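Local coordinates for protein acetylserotonin O-methyltransferase (Homo sapiens, PDB 4A6E) that forms melatonin by transferring a methyl group from S-adenosylmethionine to the hydroxyl of N-acetylserotonin, at residues A[122-127]-A[299-304]; A[248-253]-A[264-269]; A[253-258]-A[281-286]. All coordinates share one frame; numbering follows the deposited sequence.

How the interactions relate
The three contacts show how one methyltransferase domain assembles a two-substrate site from separate packing units. Interactions 2 and 3 share Val253 and have centres about 10 Å apart; strands 247-251 and 278-283 lie side by side in the central sheet, where Arg252 N comes within 3.0 Å of Ile282 O. Interaction 2 presents the grip on the S-adenosylmethionine carboxylate, and interaction 3 holds His255 and Asp256 at the N-acetylserotonin hydroxyl. Interaction 1 lies farther off, about 15 Å from interaction 3 between centres, yet its segment 299-304 of helix 294-306 lines the pocket around the acetyl group, away from the hydroxyl, and Met303 SD packs 3.4 Å from His255 O.

Interaction 1: A[122-127]-A[299-304]; sequences DAVREG and YSLNML. With ASE (N-acetyl serotonin), chain D; SO4 (sulfate ion), chain F.
Leu304 gives the largest share of the contact, pushing its forked end against the last turn of helix 120-126. Its CG is anti to the backbone N (chi1 -178°), which carries both methyls outward from helix 294-306: CD2 rests 3.9 Å from the carbonyl O of Ala123, while CD1 reaches the C of Gly127 at 3.9 Å. The Ala123 carbonyl already accepts the backbone N-H of Gly127, so the methyl meets an oxygen whose polar needs are served, just where positive phi at Gly127 ends the helix. Val124 crosses Leu304 at about a right angle, its CG2 lying 4.2 Å from Leu304 CD2. Because Val124 keeps CG1 anti to the backbone N (chi1 168°), CG2 is the branch turned to this side, and it also approaches Leu301 CD1 at 4.4 Å. The helix segments cross steeply, at 76°, with axes 10.5 Å apart, and the contact is correspondingly small.

Each helix uses another flank for a ligand. Arg125 clasps a sulfate, probably from the crystallisation liquor, edge-on with NH1 and NH2 to separate oxygens, while NH1 also makes a salt bridge to Asp122. On the second helix, Tyr299 lays a ring face beneath the acetyl group of N-acetylserotonin, with C14 3.6 Å above the ring plane and over its centre. Asn302 ND2 donates a weak hydrogen bond of 2.8 Å to O16 of N-acetylserotonin; its OD1 is bound by Trp117 and Gln306, which fixes how the amide is turned. Met303 brings its CE against the indole.

Helix 103-117 packs on Leu301 through Trp117, and the second subunit of the homodimer covers the same region, with its Gly59 on Val124 and its Ile66 on Leu301.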
loop_
_atom_site.group_PDB
_atom_site.type_symbol
_atom_site.label_atom_id
_atom_site.label_comp_id
_atom_site.label_asym_id
_atom_site.label_seq_id
_atom_site.Cartn_x
_atom_site.Cartn_y
_atom_site.Cartn_z
ATOM N N ASP A 122 -4.351 15.377 -2.189
ATOM C CA ASP A 122 -4.804 16.580 -1.499
ATOM C C ASP A 122 -3.741 17.193 -0.587
ATOM O O ASP A 122 -3.553 18.403 -0.640
ATOM C CB ASP A 122 -6.137 16.347 -0.779
ATOM C CG ASP A 122 -7.319 16.181 -1.729
ATOM O OD1 ASP A 122 -7.473 17.030 -2.647
ATOM O OD2 ASP A 122 -8.095 15.214 -1.551
ATOM N N ALA A 123 -2.995 16.358 0.190
ATOM C CA ALA A 123 -1.891 16.792 1.073
ATOM C C ALA A 123 -0.787 17.422 0.229
ATOM O O ALA A 123 -0.256 18.464 0.604
ATOM C CB ALA A 123 -1.343 15.620 1.867
ATOM N N VAL A 124 -0.507 16.826 -0.948
ATOM C CA VAL A 124 0.463 17.342 -1.911
ATOM C C VAL A 124 -0.045 18.676 -2.501
ATOM O O VAL A 124 0.703 19.648 -2.495
ATOM C CB VAL A 124 0.868 16.270 -2.968
ATOM C CG1 VAL A 124 1.654 16.868 -4.134
ATOM C CG2 VAL A 124 1.648 15.135 -2.306
ATOM N N ARG A 125 -1.323 18.738 -2.915
ATOM C CA ARG A 125 -1.944 19.966 -3.430
ATOM C C ARG A 125 -1.913 21.143 -2.430
ATOM O O ARG A 125 -1.494 22.243 -2.794
ATOM C CB ARG A 125 -3.394 19.702 -3.814
ATOM C CG ARG A 125 -3.561 19.050 -5.159
ATOM C CD ARG A 125 -5.016 19.032 -5.587
ATOM N NE ARG A 125 -5.240 18.054 -6.656
ATOM C CZ ARG A 125 -5.731 16.833 -6.464
ATOM N NH1 ARG A 125 -6.097 16.439 -5.252
ATOM N NH2 ARG A 125 -5.897 16.011 -7.491
ATOM N N GLU A 126 -2.322 20.882 -1.169
ATOM C CA GLU A 126 -2.486 21.842 -0.079
ATOM C C GLU A 126 -1.253 22.126 0.759
ATOM O O GLU A 126 -1.234 23.137 1.475
ATOM C CB GLU A 126 -3.615 21.376 0.860
ATOM C CG GLU A 126 -5.001 21.293 0.225
ATOM C CD GLU A 126 -5.973 20.372 0.942
ATOM O OE1 GLU A 126 -6.056 20.438 2.191
ATOM O OE2 GLU A 126 -6.628 19.557 0.252
ATOM N N GLY A 127 -0.288 21.203 0.755
ATOM C CA GLY A 127 0.927 21.307 1.560
ATOM C C GLY A 127 0.662 21.161 3.041
ATOM O O GLY A 127 1.434 21.647 3.870
ATOM N N TYR A 299 9.036 8.513 4.701
ATOM C CA TYR A 299 8.854 9.067 6.057
ATOM C C TYR A 299 8.613 10.603 6.057
ATOM O O TYR A 299 7.811 11.070 6.863
ATOM C CB TYR A 299 10.037 8.684 6.996
ATOM C CG TYR A 299 9.941 7.291 7.597
ATOM C CD1 TYR A 299 9.172 6.294 6.989
ATOM C CD2 TYR A 299 10.575 6.982 8.799
ATOM C CE1 TYR A 299 9.069 5.015 7.542
ATOM C CE2 TYR A 299 10.489 5.698 9.354
ATOM C CZ TYR A 299 9.730 4.719 8.720
ATOM O OH TYR A 299 9.598 3.459 9.249
ATOM N N SER A 300 9.268 11.374 5.137
ATOM C CA SER A 300 9.106 12.838 5.013
ATOM C C SER A 300 7.692 13.172 4.497
ATOM O O SER A 300 7.034 14.075 5.019
ATOM C CB SER A 300 10.174 13.421 4.089
ATOM O OG SER A 300 10.427 14.808 4.278
ATOM N N LEU A 301 7.226 12.406 3.492
ATOM C CA LEU A 301 5.897 12.526 2.905
ATOM C C LEU A 301 4.833 12.142 3.950
ATOM O O LEU A 301 3.785 12.801 4.010
ATOM C CB LEU A 301 5.812 11.651 1.666
ATOM C CG LEU A 301 4.791 12.033 0.613
ATOM C CD1 LEU A 301 4.814 13.517 0.284
ATOM C CD2 LEU A 301 5.023 11.252 -0.636
ATOM N N ASN A 302 5.139 11.145 4.834
ATOM C CA ASN A 302 4.249 10.801 5.948
ATOM C C ASN A 302 4.157 11.983 6.947
ATOM O O ASN A 302 3.093 12.195 7.512
ATOM C CB ASN A 302 4.665 9.525 6.657
ATOM C CG ASN A 302 3.681 9.102 7.732
ATOM O OD1 ASN A 302 2.527 8.783 7.458
ATOM N ND2 ASN A 302 4.087 9.179 8.986
ATOM N N MET A 303 5.239 12.780 7.120
ATOM C CA MET A 303 5.183 13.993 7.965
ATOM C C MET A 303 4.299 15.080 7.298
ATOM O O MET A 303 3.631 15.837 7.995
ATOM C CB MET A 303 6.589 14.527 8.348
ATOM C CG MET A 303 7.376 13.576 9.226
ATOM S SD MET A 303 6.710 13.393 10.916
ATOM C CE MET A 303 5.906 11.743 10.830
ATOM N N LEU A 304 4.239 15.107 5.958
ATOM C CA LEU A 304 3.379 16.048 5.227
ATOM C C LEU A 304 1.900 15.743 5.516
ATOM O O LEU A 304 1.102 16.650 5.766
ATOM C CB LEU A 304 3.665 15.982 3.710
ATOM C CG LEU A 304 2.875 16.928 2.818
ATOM C CD1 LEU A 304 3.325 18.345 2.977
ATOM C CD2 LEU A 304 3.035 16.545 1.385
HETATM C C1 ASE D . 5.674 10.960 14.524
HETATM C C2 ASE D . 6.233 9.711 14.262
HETATM C C3 ASE D . 5.398 8.803 13.581
HETATM C C4 ASE D . 4.350 11.345 14.164
HETATM C C5 ASE D . 3.543 10.433 13.477
HETATM C C6 ASE D . 4.034 9.152 13.168
HETATM C C7 ASE D . 5.608 7.417 13.120
HETATM C C8 ASE D . 4.461 7.020 12.481
HETATM N N9 ASE D . 3.498 8.030 12.500
HETATM O O10 ASE D . 6.448 11.871 15.133
HETATM C C11 ASE D . 6.924 6.719 13.266
HETATM C C12 ASE D . 7.718 7.055 11.932
HETATM N N13 ASE D . 7.138 6.292 10.803
HETATM C C14 ASE D . 6.644 6.944 9.659
HETATM C C15 ASE D . 6.023 6.084 8.558
HETATM O O16 ASE D . 6.679 8.209 9.495
HETATM S S SO4 F . -7.753 12.821 -6.463
HETATM O O1 SO4 F . -7.052 13.223 -7.692
HETATM O O2 SO4 F . -9.221 12.919 -6.697
HETATM O O3 SO4 F . -7.416 11.415 -6.125
HETATM O O4 SO4 F . -7.344 13.737 -5.352
#

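Interaction 2: A[248-253]-A[264-269]; sequences YILARV and HLLERI. With SAM (S-adenosylmethionine), chain C.
This is apolar helix-on-sheet packing in the core of the methyltransferase domain, where Tyr248, Leu250 and Val253 meet Leu265, Leu266 and Ile269. Strand 248-251 and helix 264-269 run nearly antiparallel, at 162°, with their axes 11.3 Å apart. Leu250 is the central residue: its CD2 reaches tip to tip toward Leu265 CD2 at 3.9 Å, its CD1 likewise toward Ile269 CD1 at 3.8 Å, and CD1 also touches Leu266 CD2. One leucine thus spreads its fork over a full turn of helix. At one end of the contact, Tyr248 and Ile269 lie alongside one another but point opposite ways, with Ile269 CG2 3.7 Å from Tyr248 CD2; the phenol hydroxyl extends on to the carbonyl of Pro243. At the other end, the Val253 side chain lies square across that of Leu265, CG1 against CD2.

The helix is the connection of a beta-alpha-beta crossover that links strand 247-251 to its parallel neighbour 278-283 in the Rossmann-like sheet of class I methyltransferases. As is usual in this fold, the cofactor lies at the C-terminal ends of the parallel strands. Here the Ala251 carbonyl accepts a 2.8 Å hydrogen bond from the amino N of S-adenosylmethionine. Arg252 then leaves strand geometry with positive phi, and its guanidinium meets the cofactor's carboxylate in plane and edge-on: NE binds O at 2.8 Å in a nearly straight bond (170°), and NH2 binds OXT at 2.8 Å. A bend at chi3 (-71°) brings both donors round to the two oxygens. Tyr338 and Leu160 hold the same guanidinium, through NH1 and NH2 respectively.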
loop_
_atom_site.group_PDB
_atom_site.type_symbol
_atom_site.label_atom_id
_atom_site.label_comp_id
_atom_site.label_asym_id
_atom_site.label_seq_id
_atom_site.Cartn_x
_atom_site.Cartn_y
_atom_site.Cartn_z
ATOM N N TYR A 248 20.006 17.017 26.704
ATOM C CA TYR A 248 18.602 16.995 26.308
ATOM C C TYR A 248 18.485 16.090 25.060
ATOM O O TYR A 248 19.236 16.296 24.112
ATOM C CB TYR A 248 18.086 18.420 26.041
ATOM C CG TYR A 248 17.961 19.206 27.323
ATOM C CD1 TYR A 248 16.843 19.061 28.148
ATOM C CD2 TYR A 248 18.992 20.033 27.758
ATOM C CE1 TYR A 248 16.768 19.705 29.382
ATOM C CE2 TYR A 248 18.923 20.685 28.990
ATOM C CZ TYR A 248 17.811 20.514 29.800
ATOM O OH TYR A 248 17.716 21.194 30.988
ATOM N N ILE A 249 17.643 15.032 25.107
ATOM C CA ILE A 249 17.451 14.109 23.970
ATOM C C ILE A 249 16.166 14.488 23.253
ATOM O O ILE A 249 15.150 14.699 23.908
ATOM C CB ILE A 249 17.483 12.596 24.357
ATOM C CG1 ILE A 249 18.712 12.240 25.238
ATOM C CG2 ILE A 249 17.382 11.667 23.109
ATOM C CD1 ILE A 249 18.676 10.765 25.918
ATOM N N LEU A 250 16.231 14.637 21.924
ATOM C CA LEU A 250 15.096 14.971 21.049
ATOM C C LEU A 250 14.968 13.892 19.950
ATOM O O LEU A 250 15.536 14.036 18.849
ATOM C CB LEU A 250 15.268 16.355 20.387
ATOM C CG LEU A 250 14.871 17.618 21.119
ATOM C CD1 LEU A 250 15.125 18.820 20.222
ATOM C CD2 LEU A 250 13.387 17.625 21.463
ATOM N N ALA A 251 14.255 12.799 20.265
ATOM C CA ALA A 251 14.054 11.686 19.329
ATOM C C ALA A 251 12.710 11.832 18.622
ATOM O O ALA A 251 11.662 11.791 19.271
ATOM C CB ALA A 251 14.141 10.345 20.049
ATOM N N ARG A 252 12.744 12.030 17.293
ATOM C CA ARG A 252 11.554 12.165 16.452
ATOM C C ARG A 252 10.598 13.274 16.936
ATOM O O ARG A 252 9.375 13.111 16.899
ATOM C CB ARG A 252 10.810 10.808 16.283
ATOM C CG ARG A 252 11.640 9.737 15.593
ATOM C CD ARG A 252 10.804 8.528 15.250
ATOM N NE ARG A 252 10.424 7.748 16.425
ATOM C CZ ARG A 252 9.958 6.503 16.380
ATOM N NH1 ARG A 252 9.828 5.874 15.213
ATOM N NH2 ARG A 252 9.638 5.870 17.500
ATOM N N VAL A 253 11.168 14.400 17.384
ATOM C CA VAL A 253 10.416 15.573 17.815
ATOM C C VAL A 253 10.513 16.596 16.683
ATOM O O VAL A 253 9.491 16.918 16.092
ATOM C CB VAL A 253 10.883 16.122 19.184
ATOM C CG1 VAL A 253 10.174 17.425 19.529
ATOM C CG2 VAL A 253 10.667 15.093 20.282
ATOM N N HIS A 264 12.238 27.751 17.899
ATOM C CA HIS A 264 11.716 28.146 19.202
ATOM C C HIS A 264 12.115 27.171 20.303
ATOM O O HIS A 264 12.709 27.601 21.307
ATOM C CB HIS A 264 10.199 28.382 19.164
ATOM C CG HIS A 264 9.628 28.805 20.488
ATOM N ND1 HIS A 264 8.496 28.187 21.025
ATOM C CD2 HIS A 264 10.066 29.740 21.367
ATOM C CE1 HIS A 264 8.280 28.784 22.189
ATOM N NE2 HIS A 264 9.200 29.718 22.439
ATOM N N LEU A 265 11.811 25.864 20.116
ATOM C CA LEU A 265 12.160 24.839 21.097
ATOM C C LEU A 265 13.670 24.756 21.270
ATOM O O LEU A 265 14.147 24.669 22.408
ATOM C CB LEU A 265 11.569 23.477 20.702
ATOM C CG LEU A 265 12.002 22.235 21.498
ATOM C CD1 LEU A 265 11.537 22.289 22.954
ATOM C CD2 LEU A 265 11.513 20.985 20.822
ATOM N N LEU A 266 14.421 24.846 20.152
ATOM C CA LEU A 266 15.871 24.768 20.224
ATOM C C LEU A 266 16.469 25.879 21.021
ATOM O O LEU A 266 17.306 25.596 21.869
ATOM C CB LEU A 266 16.530 24.614 18.857
ATOM C CG LEU A 266 16.297 23.279 18.140
ATOM C CD1 LEU A 266 16.681 23.379 16.691
ATOM C CD2 LEU A 266 17.052 22.156 18.799
ATOM N N GLU A 267 15.973 27.128 20.844
ATOM C CA GLU A 267 16.416 28.323 21.606
ATOM C C GLU A 267 16.144 28.123 23.098
ATOM O O GLU A 267 16.985 28.493 23.916
ATOM C CB GLU A 267 15.674 29.594 21.161
ATOM C CG GLU A 267 15.883 30.042 19.724
ATOM C CD GLU A 267 17.150 30.780 19.332
ATOM O OE1 GLU A 267 17.848 31.326 20.222
ATOM O OE2 GLU A 267 17.419 30.837 18.108
ATOM N N ARG A 268 14.968 27.544 23.454
ATOM C CA ARG A 268 14.590 27.302 24.860
ATOM C C ARG A 268 15.557 26.334 25.531
ATOM O O ARG A 268 16.002 26.591 26.651
ATOM C CB ARG A 268 13.145 26.790 24.973
ATOM C CG ARG A 268 12.107 27.871 24.724
ATOM C CD ARG A 268 10.675 27.382 24.865
ATOM N NE ARG A 268 10.536 26.392 25.931
ATOM C CZ ARG A 268 10.315 26.670 27.210
ATOM N NH1 ARG A 268 10.191 27.933 27.615
ATOM N NH2 ARG A 268 10.228 25.694 28.094
ATOM N N ILE A 269 15.892 25.227 24.828
ATOM C CA ILE A 269 16.813 24.206 25.316
ATOM C C ILE A 269 18.164 24.843 25.485
ATOM O O ILE A 269 18.742 24.721 26.563
ATOM C CB ILE A 269 16.891 22.992 24.368
ATOM C CG1 ILE A 269 15.533 22.262 24.254
ATOM C CG2 ILE A 269 18.037 22.038 24.775
ATOM C CD1 ILE A 269 15.438 21.461 22.993
HETATM N N SAM C . 10.621 10.339 21.368
HETATM C CA SAM C . 9.589 9.282 21.090
HETATM C C SAM C . 9.974 8.323 19.962
HETATM O O SAM C . 10.748 8.674 19.052
HETATM O OXT SAM C . 9.479 7.166 19.955
HETATM C CB SAM C . 8.208 9.846 20.855
HETATM C CG SAM C . 8.234 10.579 19.509
HETATM S SD SAM C . 6.641 11.341 19.039
HETATM C CE SAM C . 6.963 11.612 17.381
HETATM C "C5'" SAM C . 6.710 13.071 19.581
HETATM C "C4'" SAM C . 6.507 13.180 21.091
HETATM O "O4'" SAM C . 6.480 14.595 21.414
HETATM C "C3'" SAM C . 5.151 12.550 21.489
HETATM O "O3'" SAM C . 5.431 11.702 22.579
HETATM C "C2'" SAM C . 4.245 13.779 21.849
HETATM O "O2'" SAM C . 3.370 13.504 22.945
HETATM C "C1'" SAM C . 5.345 14.771 22.329
HETATM N N9 SAM C . 4.982 16.181 22.346
HETATM C C8 SAM C . 4.374 16.875 21.332
HETATM N N7 SAM C . 4.205 18.122 21.702
HETATM C C5 SAM C . 4.713 18.337 22.950
HETATM C C6 SAM C . 4.829 19.474 23.798
HETATM N N6 SAM C . 4.397 20.712 23.413
HETATM N N1 SAM C . 5.392 19.290 24.993
HETATM C C2 SAM C . 5.841 18.048 25.389
HETATM N N3 SAM C . 5.801 16.951 24.623
HETATM C C4 SAM C . 5.237 17.068 23.393
#

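Interaction 3: A[253-258]-A[281-286]; sequences VLHDWA and VIESLL. With ASE (N-acetyl serotonin), chain D; SAM (S-adenosylmethionine), chain C.
Val253 and Leu254 bring the turn after strand 247-251 up against Glu283 of the neighbouring strand. The carbonyl of Val253 accepts the N-H of Asp256 in the i to i+3 bond of the short 3-10 segment. Leu254 faces two ways: its side chain runs crosswise to that of Val281, CD1 3.9 Å from Val281 CG1, while its backbone N donates to a water at 2.9 Å that in turn donates to Glu283 OE2 at 2.6 Å.

At His255 the same OE2 of Glu283 accepts the backbone N-H, at 3.0 Å and 149°, from above the carboxylate plane, so that direct bond and bridging water together tie Glu283 to the turn. Glu283 OE1 sits 3.3 Å above the plane of the His255 ring, nearer its edge than its centre, with ring and carboxylate planes 57° apart. With CG placed between the backbone N and the carbonyl carbon (chi1 81°), the ring is turned to the substrate hydroxyl, and His255 NE2 donates to O10 of N-acetylserotonin at 2.8 Å; Glu311 holds ND1. This histidine, flanked by carboxylates, is the probable proton-transfer residue, as in the plant relatives of this cation-independent O-methyltransferase family. Without the imidazole, as with an alanine here, O10 of N-acetylserotonin would probably lose its NE2 partner and Glu283 OE1 the ring face it rests on.

Asp256 completes the grip on the hydroxyl, its OD1 accepting from O10 of N-acetylserotonin at 2.5 Å, while OD2 lies beside C5' of S-adenosylmethionine. Trp257 then directs a ring edge at the adenine, with Trp257 CZ2 3.9 Å from N7 of S-adenosylmethionine, and meets Phe238 edge-to-face. Arg312 binds the carbonyls of both Leu254 and Trp257 before Ala258 takes the N-cap position of helix 259-272.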
loop_
_atom_site.group_PDB
_atom_site.type_symbol
_atom_site.label_atom_id
_atom_site.label_comp_id
_atom_site.label_asym_id
_atom_site.label_seq_id
_atom_site.Cartn_x
_atom_site.Cartn_y
_atom_site.Cartn_z
ATOM N N VAL A 253 11.168 14.400 17.384
ATOM C CA VAL A 253 10.416 15.573 17.815
ATOM C C VAL A 253 10.513 16.596 16.683
ATOM O O VAL A 253 9.491 16.918 16.092
ATOM C CB VAL A 253 10.883 16.122 19.184
ATOM C CG1 VAL A 253 10.174 17.425 19.529
ATOM C CG2 VAL A 253 10.667 15.093 20.282
ATOM N N LEU A 254 11.736 17.037 16.327
ATOM C CA LEU A 254 11.970 18.048 15.273
ATOM C C LEU A 254 11.266 17.789 13.938
ATOM O O LEU A 254 10.760 18.735 13.326
ATOM C CB LEU A 254 13.469 18.404 15.088
ATOM C CG LEU A 254 14.258 18.907 16.325
ATOM C CD1 LEU A 254 15.760 19.106 15.995
ATOM C CD2 LEU A 254 13.671 20.193 16.874
ATOM N N HIS A 255 11.153 16.509 13.536
ATOM C CA HIS A 255 10.473 16.122 12.298
ATOM C C HIS A 255 8.944 16.395 12.300
ATOM O O HIS A 255 8.337 16.342 11.236
ATOM C CB HIS A 255 10.838 14.682 11.868
ATOM C CG HIS A 255 10.081 13.587 12.567
ATOM N ND1 HIS A 255 9.818 12.375 11.940
ATOM C CD2 HIS A 255 9.563 13.542 13.817
ATOM C CE1 HIS A 255 9.143 11.649 12.820
ATOM N NE2 HIS A 255 8.968 12.304 13.964
ATOM N N ASP A 256 8.338 16.713 13.464
ATOM C CA ASP A 256 6.894 16.971 13.556
ATOM C C ASP A 256 6.577 18.413 13.241
ATOM O O ASP A 256 5.409 18.751 13.003
ATOM C CB ASP A 256 6.376 16.721 14.988
ATOM C CG ASP A 256 6.456 15.319 15.553
ATOM O OD1 ASP A 256 6.607 14.365 14.761
ATOM O OD2 ASP A 256 6.274 15.164 16.790
ATOM N N TRP A 257 7.590 19.285 13.338
ATOM C CA TRP A 257 7.386 20.719 13.233
ATOM C C TRP A 257 8.140 21.436 12.144
ATOM O O TRP A 257 9.182 20.975 11.669
ATOM C CB TRP A 257 7.696 21.372 14.578
ATOM C CG TRP A 257 7.124 20.662 15.772
ATOM C CD1 TRP A 257 7.820 19.937 16.699
ATOM C CD2 TRP A 257 5.747 20.644 16.196
ATOM N NE1 TRP A 257 6.964 19.465 17.671
ATOM C CE2 TRP A 257 5.688 19.897 17.396
ATOM C CE3 TRP A 257 4.558 21.208 15.689
ATOM C CZ2 TRP A 257 4.481 19.688 18.092
ATOM C CZ3 TRP A 257 3.362 20.998 16.378
ATOM C CH2 TRP A 257 3.331 20.250 17.564
ATOM N N ALA A 258 7.603 22.606 11.772
ATOM C CA ALA A 258 8.192 23.505 10.784
ATOM C C ALA A 258 9.424 24.250 11.406
ATOM O O ALA A 258 9.537 24.360 12.645
ATOM C CB ALA A 258 7.134 24.486 10.313
ATOM N N VAL A 281 19.959 14.791 18.983
ATOM C CA VAL A 281 18.832 14.726 18.042
ATOM C C VAL A 281 18.892 13.348 17.371
ATOM O O VAL A 281 19.933 13.003 16.790
ATOM C CB VAL A 281 18.867 15.867 16.990
ATOM C CG1 VAL A 281 17.728 15.720 15.979
ATOM C CG2 VAL A 281 18.838 17.243 17.653
ATOM N N ILE A 282 17.808 12.545 17.509
ATOM C CA ILE A 282 17.719 11.203 16.918
ATOM C C ILE A 282 16.632 11.227 15.863
ATOM O O ILE A 282 15.442 11.246 16.183
ATOM C CB ILE A 282 17.552 10.048 17.947
ATOM C CG1 ILE A 282 18.740 10.007 18.938
ATOM C CG2 ILE A 282 17.359 8.696 17.226
ATOM C CD1 ILE A 282 18.463 9.349 20.269
ATOM N N GLU A 283 17.062 11.295 14.599
ATOM C CA GLU A 283 16.175 11.365 13.438
ATOM C C GLU A 283 16.730 10.521 12.289
ATOM O O GLU A 283 17.914 10.173 12.309
ATOM C CB GLU A 283 16.037 12.838 12.977
ATOM C CG GLU A 283 15.314 13.772 13.946
ATOM C CD GLU A 283 13.801 13.723 13.991
ATOM O OE1 GLU A 283 13.207 12.770 13.440
ATOM O OE2 GLU A 283 13.208 14.615 14.640
ATOM N N SER A 284 15.884 10.206 11.292
ATOM C CA SER A 284 16.300 9.503 10.073
ATOM C C SER A 284 16.855 10.576 9.109
ATOM O O SER A 284 16.098 11.365 8.535
ATOM C CB SER A 284 15.135 8.743 9.440
ATOM O OG SER A 284 15.596 7.872 8.417
ATOM N N LEU A 285 18.177 10.640 8.989
ATOM C CA LEU A 285 18.827 11.636 8.145
ATOM C C LEU A 285 18.602 11.385 6.660
ATOM O O LEU A 285 18.749 10.259 6.184
ATOM C CB LEU A 285 20.336 11.756 8.443
ATOM C CG LEU A 285 20.766 12.185 9.854
ATOM C CD1 LEU A 285 22.277 12.010 10.025
ATOM C CD2 LEU A 285 20.362 13.625 10.156
ATOM N N LEU A 286 18.283 12.451 5.939
ATOM C CA LEU A 286 18.067 12.473 4.504
ATOM C C LEU A 286 19.407 12.729 3.828
ATOM O O LEU A 286 20.207 13.512 4.349
ATOM C CB LEU A 286 17.104 13.642 4.218
ATOM C CG LEU A 286 16.049 13.564 3.111
ATOM C CD1 LEU A 286 15.254 12.267 3.153
ATOM C CD2 LEU A 286 15.103 14.733 3.237
HETATM C C1 ASE D . 5.674 10.960 14.524
HETATM C C2 ASE D . 6.233 9.711 14.262
HETATM C C3 ASE D . 5.398 8.803 13.581
HETATM C C4 ASE D . 4.350 11.345 14.164
HETATM C C5 ASE D . 3.543 10.433 13.477
HETATM C C6 ASE D . 4.034 9.152 13.168
HETATM C C7 ASE D . 5.608 7.417 13.120
HETATM C C8 ASE D . 4.461 7.020 12.481
HETATM N N9 ASE D . 3.498 8.030 12.500
HETATM O O10 ASE D . 6.448 11.871 15.133
HETATM C C11 ASE D . 6.924 6.719 13.266
HETATM C C12 ASE D . 7.718 7.055 11.932
HETATM N N13 ASE D . 7.138 6.292 10.803
HETATM C C14 ASE D . 6.644 6.944 9.659
HETATM C C15 ASE D . 6.023 6.084 8.558
HETATM O O16 ASE D . 6.679 8.209 9.495
HETATM N N SAM C . 10.621 10.339 21.368
HETATM C CA SAM C . 9.589 9.282 21.090
HETATM C C SAM C . 9.974 8.323 19.962
HETATM O O SAM C . 10.748 8.674 19.052
HETATM O OXT SAM C . 9.479 7.166 19.955
HETATM C CB SAM C . 8.208 9.846 20.855
HETATM C CG SAM C . 8.234 10.579 19.509
HETATM S SD SAM C . 6.641 11.341 19.039
HETATM C CE SAM C . 6.963 11.612 17.381
HETATM C "C5'" SAM C . 6.710 13.071 19.581
HETATM C "C4'" SAM C . 6.507 13.180 21.091
HETATM O "O4'" SAM C . 6.480 14.595 21.414
HETATM C "C3'" SAM C . 5.151 12.550 21.489
HETATM O "O3'" SAM C . 5.431 11.702 22.579
HETATM C "C2'" SAM C . 4.245 13.779 21.849
HETATM O "O2'" SAM C . 3.370 13.504 22.945
HETATM C "C1'" SAM C . 5.345 14.771 22.329
HETATM N N9 SAM C . 4.982 16.181 22.346
HETATM C C8 SAM C . 4.374 16.875 21.332
HETATM N N7 SAM C . 4.205 18.122 21.702
HETATM C C5 SAM C . 4.713 18.337 22.950
HETATM C C6 SAM C . 4.829 19.474 23.798
HETATM N N6 SAM C . 4.397 20.712 23.413
HETATM N N1 SAM C . 5.392 19.290 24.993
HETATM C C2 SAM C . 5.841 18.048 25.389
HETATM N N3 SAM C . 5.801 16.951 24.623
HETATM C C4 SAM C . 5.237 17.068 23.393
HETATM O O HOH W 1 13.905 15.295 17.015
#